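Local coordinates for protein protease Do-like 1, chloroplastic (Arabidopsis thaliana, PDB 3QO6) that is a chloroplast serine protease of the HtrA type that is required at high temperature and may degrade damaged proteins, at residues V30-N35 with Q52-G57; T87-K92 with L105-P110; Q24-S29 with R115-G120; R163-V168 with F210-D215. All blocks are in the same frame, centred on the assembly; numbering follows the deposited sequence.

Interaction 1: V30-N35 with Q52-G57; sequences VVYITN and QGSGSG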
loop_
_atom_site.group_PDB
_atom_site.type_symbol
_atom_site.label_atom_id
_atom_site.label_comp_id
_atom_site.label_asym_id
_atom_site.label_seq_id
_atom_site.Cartn_x
_atom_site.Cartn_y
_atom_site.Cartn_z
ATOM N N VAL B 30 -26.412 -11.559 29.356
ATOM C CA VAL B 30 -25.543 -10.793 28.461
ATOM C C VAL B 30 -26.340 -9.755 27.702
ATOM O O VAL B 30 -27.493 -9.994 27.381
ATOM C CB VAL B 30 -24.736 -11.767 27.482
ATOM C CG1 VAL B 30 -23.942 -10.992 26.466
ATOM C CG2 VAL B 30 -23.764 -12.626 28.302
ATOM N N VAL B 31 -25.721 -8.604 27.428
ATOM C CA VAL B 31 -26.388 -7.520 26.709
ATOM C C VAL B 31 -25.547 -6.965 25.555
ATOM O O VAL B 31 -24.315 -7.149 25.538
ATOM C CB VAL B 31 -26.730 -6.332 27.663
ATOM C CG1 VAL B 31 -27.439 -6.863 28.903
ATOM C CG2 VAL B 31 -25.451 -5.536 28.031
ATOM N N TYR B 32 -26.218 -6.288 24.607
ATOM C CA TYR B 32 -25.568 -5.665 23.456
ATOM C C TYR B 32 -25.468 -4.150 23.772
ATOM O O TYR B 32 -26.405 -3.570 24.280
ATOM C CB TYR B 32 -26.419 -5.934 22.210
ATOM C CG TYR B 32 -25.745 -5.679 20.859
ATOM C CD1 TYR B 32 -25.672 -6.695 19.885
ATOM C CD2 TYR B 32 -25.240 -4.412 20.522
ATOM C CE1 TYR B 32 -25.118 -6.452 18.606
ATOM C CE2 TYR B 32 -24.686 -4.153 19.256
ATOM C CZ TYR B 32 -24.625 -5.172 18.299
ATOM O OH TYR B 32 -24.061 -4.913 17.057
ATOM N N ILE B 33 -24.340 -3.509 23.491
ATOM C CA ILE B 33 -24.179 -2.084 23.779
ATOM C C ILE B 33 -23.946 -1.229 22.529
ATOM O O ILE B 33 -23.021 -1.485 21.777
ATOM C CB ILE B 33 -22.970 -1.875 24.744
ATOM C CG1 ILE B 33 -23.349 -2.347 26.159
ATOM C CG2 ILE B 33 -22.490 -0.401 24.715
ATOM C CD1 ILE B 33 -22.224 -2.168 27.205
ATOM N N THR B 34 -24.757 -0.197 22.296
ATOM C CA THR B 34 -24.499 0.641 21.113
ATOM C C THR B 34 -24.024 2.064 21.386
ATOM O O THR B 34 -24.698 2.855 22.044
ATOM C CB THR B 34 -25.697 0.764 20.183
ATOM O OG1 THR B 34 -26.511 -0.410 20.290
ATOM C CG2 THR B 34 -25.194 0.932 18.733
ATOM N N ASN B 35 -22.857 2.358 20.820
ATOM C CA ASN B 35 -22.148 3.631 20.915
ATOM C C ASN B 35 -22.594 4.563 19.774
ATOM O O ASN B 35 -21.938 4.589 18.734
ATOM C CB ASN B 35 -20.645 3.312 20.782
ATOM C CG ASN B 35 -19.733 4.507 21.049
ATOM O OD1 ASN B 35 -19.907 5.591 20.474
ATOM N ND2 ASN B 35 -18.729 4.300 21.911
ATOM N N GLN B 52 -21.360 4.009 15.820
ATOM C CA GLN B 52 -19.972 4.052 15.360
ATOM C C GLN B 52 -19.226 2.878 16.010
ATOM O O GLN B 52 -18.061 2.627 15.696
ATOM C CB GLN B 52 -19.287 5.371 15.750
ATOM C CG GLN B 52 -19.068 5.544 17.252
ATOM C CD GLN B 52 -18.226 6.758 17.599
ATOM O OE1 GLN B 52 -17.990 7.040 18.775
ATOM N NE2 GLN B 52 -17.765 7.485 16.579
ATOM N N GLY B 53 -19.914 2.172 16.915
ATOM C CA GLY B 53 -19.333 1.037 17.616
ATOM C C GLY B 53 -20.357 0.026 18.121
ATOM O O GLY B 53 -21.554 0.311 18.220
ATOM N N SER B 54 -19.878 -1.174 18.428
ATOM C CA SER B 54 -20.716 -2.256 18.944
ATOM C C SER B 54 -19.891 -3.069 19.966
ATOM O O SER B 54 -18.708 -3.377 19.747
ATOM C CB SER B 54 -21.192 -3.157 17.790
ATOM O OG SER B 54 -21.777 -4.363 18.261
ATOM N N GLY B 55 -20.517 -3.395 21.092
ATOM C CA GLY B 55 -19.837 -4.156 22.118
ATOM C C GLY B 55 -20.823 -4.907 22.993
ATOM O O GLY B 55 -22.029 -4.939 22.701
ATOM N N SER B 56 -20.317 -5.547 24.046
ATOM C CA SER B 56 -21.207 -6.261 24.944
ATOM C C SER B 56 -20.977 -5.903 26.390
ATOM O O SER B 56 -20.119 -5.071 26.720
ATOM C CB SER B 56 -21.099 -7.784 24.763
ATOM O OG SER B 56 -19.885 -8.136 24.151
ATOM N N GLY B 57 -21.783 -6.536 27.233
ATOM C CA GLY B 57 -21.722 -6.347 28.666
ATOM C C GLY B 57 -22.638 -7.376 29.291
ATOM O O GLY B 57 -23.291 -8.167 28.596
#
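Val-31 and Gly-57 are joined by two backbone hydrogen bonds: Val-31 N lies 2.7 Å from Gly-57 O with an N-H...O angle of 167°, and Gly-57 N returns to Val-31 O at 3.1 Å. Ile-33 and Gly-55 repeat the exchange, Ile-33 N being 2.8 Å from Gly-55 O, which marks both as hydrogen-bonded pairs of an antiparallel hairpin. Between them Tyr-32 and Ser-56 form a non-hydrogen-bonded pair. The phenol of Tyr-32 works diagonally instead: its OH is hydrogen-bonded to Ser-54 OG at 2.6 Å. With CG anti to the backbone N (chi1 -165°), the ring leans toward the C-terminal end of its own strand, along the partner, and CE2 comes to 3.1 Å from Ser-54 OG. A phenylalanine here would probably leave the Ser-54 hydroxyl without this mate and the ring freer to turn. On the other face, Val-31 CG2 packs 3.5 Å from Gly-57 O and Ile-33 CD1 3.6 Å from Ser-56 O; the lack of a side chain at Gly-57 lets both lie close over its backbone. These strands open the first barrel, six antiparallel strands, of the chymotrypsin-like protease fold. Strand 78-82 pairs with the other edge of 30-35 through Tyr-32 and Thr-82, strand 65-69 receives Val-31 and Ile-33 on Ile-66 and Thr-68, and Ser-56 OG bonds to the carbonyl of Ser-180, the predicted nucleophile.

Interaction 2: T87-K92 with L105-P110; sequences TTFDAK and LRIDAP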
loop_
_atom_site.group_PDB
_atom_site.type_symbol
_atom_site.label_atom_id
_atom_site.label_comp_id
_atom_site.label_asym_id
_atom_site.label_seq_id
_atom_site.Cartn_x
_atom_site.Cartn_y
_atom_site.Cartn_z
ATOM N N THR B 87 -35.428 -5.686 23.849
ATOM C CA THR B 87 -35.920 -4.411 24.341
ATOM C C THR B 87 -34.681 -3.537 24.560
ATOM O O THR B 87 -33.820 -3.883 25.355
ATOM C CB THR B 87 -36.673 -4.590 25.674
ATOM O OG1 THR B 87 -35.801 -5.173 26.648
ATOM C CG2 THR B 87 -37.892 -5.500 25.480
ATOM N N THR B 88 -34.571 -2.423 23.844
ATOM C CA THR B 88 -33.414 -1.542 23.991
ATOM C C THR B 88 -33.646 -0.391 24.975
ATOM O O THR B 88 -34.711 0.218 24.983
ATOM C CB THR B 88 -32.965 -0.963 22.614
ATOM O OG1 THR B 88 -31.902 -0.022 22.827
ATOM C CG2 THR B 88 -34.139 -0.265 21.872
ATOM N N PHE B 89 -32.648 -0.103 25.815
ATOM C CA PHE B 89 -32.753 0.964 26.815
ATOM C C PHE B 89 -31.647 2.002 26.703
ATOM O O PHE B 89 -30.585 1.756 26.110
ATOM C CB PHE B 89 -32.707 0.406 28.235
ATOM C CG PHE B 89 -33.739 -0.633 28.515
ATOM C CD1 PHE B 89 -34.489 -0.581 29.683
ATOM C CD2 PHE B 89 -33.938 -1.695 27.648
ATOM C CE1 PHE B 89 -35.421 -1.575 29.983
ATOM C CE2 PHE B 89 -34.859 -2.687 27.934
ATOM C CZ PHE B 89 -35.602 -2.629 29.105
ATOM N N ASP B 90 -31.910 3.170 27.285
ATOM C CA ASP B 90 -30.937 4.259 27.287
ATOM C C ASP B 90 -30.111 4.027 28.543
ATOM O O ASP B 90 -30.661 3.627 29.587
ATOM C CB ASP B 90 -31.645 5.611 27.333
ATOM C CG ASP B 90 -31.001 6.625 26.412
ATOM O OD1 ASP B 90 -29.855 7.062 26.689
ATOM O OD2 ASP B 90 -31.642 6.978 25.394
ATOM N N ALA B 91 -28.802 4.261 28.449
ATOM C CA ALA B 91 -27.937 3.989 29.587
ATOM C C ALA B 91 -27.131 5.145 30.098
ATOM O O ALA B 91 -26.532 5.899 29.325
ATOM C CB ALA B 91 -27.000 2.832 29.255
ATOM N N LYS B 92 -27.092 5.260 31.421
ATOM C CA LYS B 92 -26.333 6.320 32.061
ATOM C C LYS B 92 -24.988 5.752 32.515
ATOM O O LYS B 92 -24.915 4.641 33.044
ATOM C CB LYS B 92 -27.111 6.862 33.265
ATOM C CG LYS B 92 -26.404 7.977 34.049
ATOM C CD LYS B 92 -26.498 7.752 35.573
ATOM C CE LYS B 92 -25.557 8.686 36.341
ATOM N NZ LYS B 92 -25.258 8.150 37.708
ATOM N N LEU B 105 -22.443 0.818 33.857
ATOM C CA LEU B 105 -23.569 1.536 33.301
ATOM C C LEU B 105 -24.791 1.247 34.142
ATOM O O LEU B 105 -24.799 0.304 34.951
ATOM C CB LEU B 105 -23.830 1.059 31.880
ATOM C CG LEU B 105 -23.343 1.837 30.657
ATOM C CD1 LEU B 105 -22.022 2.541 30.876
ATOM C CD2 LEU B 105 -23.254 0.849 29.510
ATOM N N ARG B 106 -25.818 2.075 33.966
ATOM C CA ARG B 106 -27.075 1.881 34.672
ATOM C C ARG B 106 -28.187 2.134 33.687
ATOM O O ARG B 106 -28.102 3.029 32.833
ATOM C CB ARG B 106 -27.230 2.840 35.852
ATOM C CG ARG B 106 -28.245 2.361 36.899
ATOM C CD ARG B 106 -28.767 3.495 37.812
ATOM N NE ARG B 106 -29.646 2.971 38.868
ATOM C CZ ARG B 106 -29.286 2.798 40.145
ATOM N NH1 ARG B 106 -28.056 3.121 40.550
ATOM N NH2 ARG B 106 -30.142 2.272 41.017
ATOM N N ILE B 107 -29.217 1.307 33.781
ATOM C CA ILE B 107 -30.378 1.449 32.930
ATOM C C ILE B 107 -31.614 1.294 33.802
ATOM O O ILE B 107 -31.571 0.680 34.877
ATOM C CB ILE B 107 -30.426 0.406 31.767
ATOM C CG1 ILE B 107 -30.480 -1.016 32.314
ATOM C CG2 ILE B 107 -29.245 0.607 30.840
ATOM C CD1 ILE B 107 -30.849 -2.050 31.268
ATOM N N ASP B 108 -32.707 1.881 33.322
ATOM C CA ASP B 108 -34.008 1.871 33.983
ATOM C C ASP B 108 -34.786 0.694 33.410
ATOM O O ASP B 108 -35.495 0.851 32.414
ATOM C CB ASP B 108 -34.736 3.181 33.658
ATOM C CG ASP B 108 -36.069 3.309 34.364
ATOM O OD1 ASP B 108 -36.868 4.176 33.948
ATOM O OD2 ASP B 108 -36.318 2.555 35.334
ATOM N N ALA B 109 -34.662 -0.478 34.023
ATOM C CA ALA B 109 -35.362 -1.644 33.490
ATOM C C ALA B 109 -36.058 -2.473 34.552
ATOM O O ALA B 109 -35.609 -2.528 35.697
ATOM C CB ALA B 109 -34.385 -2.531 32.705
ATOM N N PRO B 110 -37.163 -3.143 34.175
ATOM C CA PRO B 110 -37.938 -3.988 35.094
ATOM C C PRO B 110 -37.136 -5.175 35.659
ATOM O O PRO B 110 -36.747 -6.084 34.929
ATOM C CB PRO B 110 -39.134 -4.417 34.240
ATOM C CG PRO B 110 -38.608 -4.346 32.823
ATOM C CD PRO B 110 -37.780 -3.100 32.833
#
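Lys-92 and Arg-106 supply the backbone hydrogen bonds of this antiparallel hairpin in the first barrel of the protease domain. Lys-92 N meets Arg-106 O at 2.8 Å with an N-H...O angle of 162°, and Arg-106 N reaches Lys-92 O at 2.9 Å. Weaker C-H...O contacts flank them, from Ala-91 CA to Arg-106 O and from Leu-105 CA to Lys-92 O. Apolar contact falls on the face of Ala-91 and Ile-107. Ile-107 places CG1 between its backbone N and carbonyl carbon (chi1 61°), which turns CG2 toward the neighbouring strand and to within 3.5 Å of Ala-91 CB. Leu-105 CG touches Ala-91 CB at 4.0 Å. Further along, Phe-89 is the main link: its ring meets the 108-110 loop with its edge, CD1 standing 3.2 Å from Asp-108 O in the ring plane and CE1 4.0 Å from Pro-110 CD. Charge is kept off the interface. Asp-90 points away and forms a salt bridge with Arg-80, while Lys-92 NZ and Arg-106 NH1 remain 6.4 Å apart. The chemistry implies one firm hydrogen-bonded pair followed by largely apolar contact, with the slightly positive C-H edge of the ring probably drawing some electrostatic benefit from the Asp-108 carbonyl.

Interaction 3: Q24-S29 with R115-G120; sequences QENTPS and RPIPVG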
loop_
_atom_site.group_PDB
_atom_site.type_symbol
_atom_site.label_atom_id
_atom_site.label_comp_id
_atom_site.label_asym_id
_atom_site.label_seq_id
_atom_site.Cartn_x
_atom_site.Cartn_y
_atom_site.Cartn_z
ATOM N N GLN B 24 -27.728 -21.530 27.732
ATOM C CA GLN B 24 -29.094 -21.063 27.915
ATOM C C GLN B 24 -29.277 -20.402 29.270
ATOM O O GLN B 24 -29.964 -19.385 29.365
ATOM C CB GLN B 24 -30.117 -22.183 27.702
ATOM C CG GLN B 24 -29.839 -23.447 28.439
ATOM C CD GLN B 24 -30.862 -24.550 28.117
ATOM O OE1 GLN B 24 -31.055 -24.928 26.947
ATOM N NE2 GLN B 24 -31.516 -25.076 29.163
ATOM N N GLU B 25 -28.642 -20.933 30.306
ATOM C CA GLU B 25 -28.772 -20.326 31.628
ATOM C C GLU B 25 -28.219 -18.899 31.713
ATOM O O GLU B 25 -28.832 -18.020 32.350
ATOM C CB GLU B 25 -28.048 -21.144 32.691
ATOM C CG GLU B 25 -28.589 -22.507 32.984
ATOM C CD GLU B 25 -27.816 -23.154 34.129
ATOM O OE1 GLU B 25 -27.379 -24.325 33.980
ATOM O OE2 GLU B 25 -27.643 -22.483 35.181
ATOM N N ASN B 26 -27.075 -18.666 31.069
ATOM C CA ASN B 26 -26.413 -17.374 31.145
ATOM C C ASN B 26 -26.555 -16.379 30.027
ATOM O O ASN B 26 -26.283 -15.208 30.240
ATOM C CB ASN B 26 -24.930 -17.582 31.408
ATOM C CG ASN B 26 -24.677 -18.386 32.657
ATOM O OD1 ASN B 26 -24.636 -17.852 33.763
ATOM N ND2 ASN B 26 -24.527 -19.689 32.488
ATOM N N THR B 27 -26.970 -16.800 28.833
ATOM C CA THR B 27 -27.089 -15.828 27.742
ATOM C C THR B 27 -28.023 -14.685 28.125
ATOM O O THR B 27 -27.841 -13.566 27.668
ATOM C CB THR B 27 -27.545 -16.476 26.395
ATOM O OG1 THR B 27 -27.547 -15.478 25.367
ATOM C CG2 THR B 27 -28.914 -17.058 26.496
ATOM N N PRO B 28 -29.032 -14.949 28.982
ATOM C CA PRO B 28 -29.948 -13.878 29.385
ATOM C C PRO B 28 -29.224 -12.742 30.096
ATOM O O PRO B 28 -29.613 -11.589 29.961
ATOM C CB PRO B 28 -30.929 -14.596 30.293
ATOM C CG PRO B 28 -31.024 -15.940 29.652
ATOM C CD PRO B 28 -29.559 -16.253 29.428
ATOM N N SER B 29 -28.170 -13.057 30.842
ATOM C CA SER B 29 -27.407 -12.024 31.536
ATOM C C SER B 29 -26.550 -11.164 30.611
ATOM O O SER B 29 -26.003 -10.141 31.034
ATOM C CB SER B 29 -26.468 -12.647 32.564
ATOM O OG SER B 29 -27.186 -13.307 33.569
ATOM N N ARG B 115 -31.033 -10.624 34.852
ATOM C CA ARG B 115 -30.373 -11.737 35.518
ATOM C C ARG B 115 -28.942 -11.311 35.782
ATOM O O ARG B 115 -28.197 -11.027 34.857
ATOM C CB ARG B 115 -30.379 -12.987 34.631
ATOM C CG ARG B 115 -29.675 -14.215 35.238
ATOM C CD ARG B 115 -29.726 -15.445 34.305
ATOM N NE ARG B 115 -29.142 -16.650 34.899
ATOM C CZ ARG B 115 -27.837 -16.932 34.911
ATOM N NH1 ARG B 115 -26.972 -16.099 34.355
ATOM N NH2 ARG B 115 -27.388 -18.043 35.492
ATOM N N PRO B 116 -28.553 -11.190 37.054
ATOM C CA PRO B 116 -27.155 -10.791 37.257
ATOM C C PRO B 116 -26.297 -12.073 37.152
ATOM O O PRO B 116 -26.643 -13.086 37.774
ATOM C CB PRO B 116 -27.178 -10.165 38.664
ATOM C CG PRO B 116 -28.264 -10.926 39.356
ATOM C CD PRO B 116 -29.341 -11.061 38.297
ATOM N N ILE B 117 -25.215 -12.054 36.361
ATOM C CA ILE B 117 -24.402 -13.265 36.225
ATOM C C ILE B 117 -23.851 -13.653 37.560
ATOM O O ILE B 117 -23.533 -12.809 38.375
ATOM C CB ILE B 117 -23.163 -13.143 35.282
ATOM C CG1 ILE B 117 -22.721 -11.702 35.207
ATOM C CG2 ILE B 117 -23.448 -13.739 33.922
ATOM C CD1 ILE B 117 -22.381 -11.120 36.546
ATOM N N PRO B 118 -23.754 -14.955 37.804
ATOM C CA PRO B 118 -23.225 -15.458 39.055
ATOM C C PRO B 118 -21.757 -15.086 39.058
ATOM O O PRO B 118 -21.049 -15.375 38.115
ATOM C CB PRO B 118 -23.443 -16.957 38.932
ATOM C CG PRO B 118 -24.632 -17.071 38.040
ATOM C CD PRO B 118 -24.358 -16.032 37.004
ATOM N N VAL B 119 -21.291 -14.435 40.108
ATOM C CA VAL B 119 -19.902 -14.021 40.176
ATOM C C VAL B 119 -18.990 -15.126 40.673
ATOM O O VAL B 119 -19.201 -15.649 41.739
ATOM C CB VAL B 119 -19.769 -12.826 41.107
ATOM C CG1 VAL B 119 -18.287 -12.568 41.414
ATOM C CG2 VAL B 119 -20.447 -11.606 40.471
ATOM N N GLY B 120 -17.965 -15.479 39.916
ATOM C CA GLY B 120 -17.074 -16.525 40.375
ATOM C C GLY B 120 -15.797 -16.033 41.001
ATOM O O GLY B 120 -15.698 -14.878 41.411
#
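Arg-115 reaches across to Glu-25, Asn-26 and Ser-29 with its chain extended from CG to NE, carrying the guanidinium to the last turn of helix 14-26. The amide of Asn-26 stands almost perpendicular to that group, the two planes 86° apart. Arg-115 NH1 is 3.0 Å from Asn-26 OD1, but approaches from above the amide plane, 45° out of it, and the N-H...O angle is a bent 140°. A second bond, from Arg-115 NH2 to the same Asn-26 OD1 at 3.3 Å, is weak. Asn-26 ND2 is held by Leu-22 O one helical turn earlier, which fixes the rotation of the amide. Ser-29 approaches differently: its OG sits near the guanidinium plane, at the edge, 2.9 Å from Arg-115 NH1. The same hydroxyl bonds to Arg-115 O at 2.8 Å from above that carbonyl plane, so it bridges the two ends of the arginine. One guanidinium face is covered by the carbonyl of Glu-25, whose O is 2.9 Å from Arg-115 NE at an angle too poor for a hydrogen bond. Behind the polar cluster, Ile-117 CG2 packs 3.5 Å from Ser-29 CB, and both residues pair through their backbones with Val-59, tying the N-terminal helix and the 115-120 loop to strand 47-61. The positive guanidinium, lying against the Glu-25 carbonyl near the C-terminal end of the helix, would probably be favoured by the negative end of the helix dipole, with Glu-25 OE2, 4.5 Å from Arg-115 NH2 and beyond a salt bridge, adding a weaker attraction.

Interaction 4: R163-V168 with F210-D215; sequences RPIQDV and FSIPVD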
loop_
_atom_site.group_PDB
_atom_site.type_symbol
_atom_site.label_atom_id
_atom_site.label_comp_id
_atom_site.label_asym_id
_atom_site.label_seq_id
_atom_site.Cartn_x
_atom_site.Cartn_y
_atom_site.Cartn_z
ATOM N N ARG B 163 -0.909 2.188 30.294
ATOM C CA ARG B 163 -0.550 1.600 31.570
ATOM C C ARG B 163 -0.786 0.092 31.471
ATOM O O ARG B 163 -1.746 -0.350 30.859
ATOM C CB ARG B 163 -1.417 2.201 32.681
ATOM C CG ARG B 163 -1.088 1.651 34.053
ATOM C CD ARG B 163 -1.806 2.360 35.185
ATOM N NE ARG B 163 -1.377 1.809 36.471
ATOM C CZ ARG B 163 -0.791 2.516 37.436
ATOM N NH1 ARG B 163 -0.564 3.821 37.263
ATOM N NH2 ARG B 163 -0.422 1.908 38.565
ATOM N N PRO B 164 0.106 -0.722 32.052
ATOM C CA PRO B 164 -0.100 -2.172 31.974
ATOM C C PRO B 164 -1.207 -2.671 32.903
ATOM O O PRO B 164 -1.417 -2.114 33.974
ATOM C CB PRO B 164 1.262 -2.723 32.365
ATOM C CG PRO B 164 1.736 -1.719 33.369
ATOM C CD PRO B 164 1.405 -0.411 32.670
ATOM N N ILE B 165 -1.925 -3.706 32.479
ATOM C CA ILE B 165 -2.968 -4.282 33.307
ATOM C C ILE B 165 -2.375 -5.594 33.789
ATOM O O ILE B 165 -2.007 -6.445 32.982
ATOM C CB ILE B 165 -4.244 -4.585 32.520
ATOM C CG1 ILE B 165 -4.706 -3.342 31.759
ATOM C CG2 ILE B 165 -5.328 -5.036 33.468
ATOM C CD1 ILE B 165 -6.021 -3.529 30.957
ATOM N N GLN B 166 -2.254 -5.751 35.101
ATOM C CA GLN B 166 -1.687 -6.960 35.658
ATOM C C GLN B 166 -2.737 -8.046 35.818
ATOM O O GLN B 166 -3.930 -7.813 35.662
ATOM C CB GLN B 166 -1.079 -6.667 37.030
ATOM C CG GLN B 166 0.409 -6.324 37.051
ATOM C CD GLN B 166 0.743 -4.990 36.399
ATOM O OE1 GLN B 166 0.128 -3.956 36.698
ATOM N NE2 GLN B 166 1.740 -5.002 35.518
ATOM N N ASP B 167 -2.270 -9.241 36.132
ATOM C CA ASP B 167 -3.123 -10.386 36.401
ATOM C C ASP B 167 -4.136 -10.848 35.363
ATOM O O ASP B 167 -5.122 -11.495 35.729
ATOM C CB ASP B 167 -3.869 -10.156 37.712
ATOM C CG ASP B 167 -3.960 -11.424 38.550
ATOM O OD1 ASP B 167 -2.983 -11.740 39.281
ATOM O OD2 ASP B 167 -5.002 -12.122 38.466
ATOM N N VAL B 168 -3.893 -10.559 34.088
ATOM C CA VAL B 168 -4.817 -10.937 33.026
ATOM C C VAL B 168 -4.953 -12.426 32.670
ATOM O O VAL B 168 -3.990 -13.198 32.754
ATOM C CB VAL B 168 -4.456 -10.152 31.770
ATOM C CG1 VAL B 168 -5.324 -10.575 30.577
ATOM C CG2 VAL B 168 -4.624 -8.690 32.068
ATOM N N PHE B 210 -7.454 -12.117 25.860
ATOM C CA PHE B 210 -7.336 -11.763 27.264
ATOM C C PHE B 210 -8.611 -11.274 27.970
ATOM O O PHE B 210 -9.456 -10.619 27.378
ATOM C CB PHE B 210 -6.267 -10.713 27.386
ATOM C CG PHE B 210 -4.990 -11.065 26.654
ATOM C CD1 PHE B 210 -4.706 -10.499 25.415
ATOM C CD2 PHE B 210 -4.026 -11.883 27.253
ATOM C CE1 PHE B 210 -3.463 -10.730 24.791
ATOM C CE2 PHE B 210 -2.799 -12.110 26.644
ATOM C CZ PHE B 210 -2.508 -11.528 25.410
ATOM N N SER B 211 -8.752 -11.625 29.241
ATOM C CA SER B 211 -9.893 -11.194 30.041
ATOM C C SER B 211 -9.380 -10.590 31.346
ATOM O O SER B 211 -8.402 -11.099 31.930
ATOM C CB SER B 211 -10.789 -12.371 30.365
ATOM O OG SER B 211 -11.271 -12.945 29.177
ATOM N N ILE B 212 -10.008 -9.499 31.785
ATOM C CA ILE B 212 -9.609 -8.875 33.046
ATOM C C ILE B 212 -10.228 -9.851 34.045
ATOM O O ILE B 212 -11.414 -10.197 33.913
ATOM C CB ILE B 212 -10.254 -7.466 33.268
ATOM C CG1 ILE B 212 -9.880 -6.484 32.147
ATOM C CG2 ILE B 212 -9.770 -6.905 34.591
ATOM C CD1 ILE B 212 -8.402 -6.273 32.008
ATOM N N PRO B 213 -9.443 -10.320 35.036
ATOM C CA PRO B 213 -9.977 -11.269 36.020
ATOM C C PRO B 213 -11.074 -10.697 36.911
ATOM O O PRO B 213 -11.003 -9.567 37.397
ATOM C CB PRO B 213 -8.744 -11.700 36.795
ATOM C CG PRO B 213 -7.871 -10.456 36.749
ATOM C CD PRO B 213 -8.054 -9.930 35.361
ATOM N N VAL B 214 -12.096 -11.508 37.107
ATOM C CA VAL B 214 -13.243 -11.153 37.913
ATOM C C VAL B 214 -12.913 -10.546 39.275
ATOM O O VAL B 214 -13.557 -9.591 39.707
ATOM C CB VAL B 214 -14.127 -12.391 38.106
ATOM C CG1 VAL B 214 -13.370 -13.436 38.890
ATOM C CG2 VAL B 214 -15.439 -12.008 38.751
ATOM N N ASP B 215 -11.917 -11.091 39.957
ATOM C CA ASP B 215 -11.569 -10.571 41.263
ATOM C C ASP B 215 -11.251 -9.075 41.230
ATOM O O ASP B 215 -11.752 -8.307 42.066
ATOM C CB ASP B 215 -10.409 -11.372 41.873
ATOM C CG ASP B 215 -10.836 -12.782 42.286
ATOM O OD1 ASP B 215 -12.023 -13.157 42.057
ATOM O OD2 ASP B 215 -9.983 -13.517 42.841
#
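Asp-167 meets Pro-213 from an unusual backbone: phi/psi of 56°/25° turns the chain a corner, and with Val-168 it forms a G1 beta bulge opposite Arg-154. This corner belongs to the second barrel of the chymotrypsin-like fold, where strand 164-166 passes into 168-171 beside strand 209-213. The proline ring lies against the bulge, its CG 3.1 Å from Asp-167 O and 3.7 Å from Asp-167 OD2. Pro-213 also occupies the N-cap position of helix 214-227, where the strand gives way to the helix. Without the ring, as with an alanine in its place, a gap is likely to open beside the Asp-167 carbonyl and the helix entry to be less rigidly held. The remaining contact is mostly apolar: Val-168 holds CG1 anti to its own N (chi1 176°), which brings it to 3.3 Å from Phe-210 CB and also beside Ser-211 O; the side chains of Val-168 and Phe-210 cross at about a right angle. Phe-210 also packs on Leu-140 of a neighbouring subunit and stacks edge-to-face with Tyr-199. Toward the predicted triad, Ile-165, whose side chain lies about 5 Å from that of Asp-101, crosses Ile-212 nearly perpendicularly. Ile-212 starts out pointing away, yet its end comes back, and CD1 stops 3.6 Å from Ile-165 CG2 and 3.8 Å from Ile-165 CD1.

Interactions 1 and 2 are two hairpins of one barrel, their centres 12 Å apart, and they meet inside it where Ile-33 CD1 lies 3.9 Å from Leu-105 CD2. Interaction 3 encloses both along the chain, and its 24-29 segment runs directly into strand 30-40. It also touches interaction 4 in the second barrel, through Val-119 CG1 and Val-214 CG2 at 3.9 Å. Interactions 1 and 4 do not meet, their nearest atoms being about 11 Å apart, yet both border the predicted triad: Gly-55 is about 6 Å from the side chain of Ser-180, and Ile-165 approaches Asp-101. Interaction 2 stands further off, Leu-105 about 11 Å from Asp-101 between side chains.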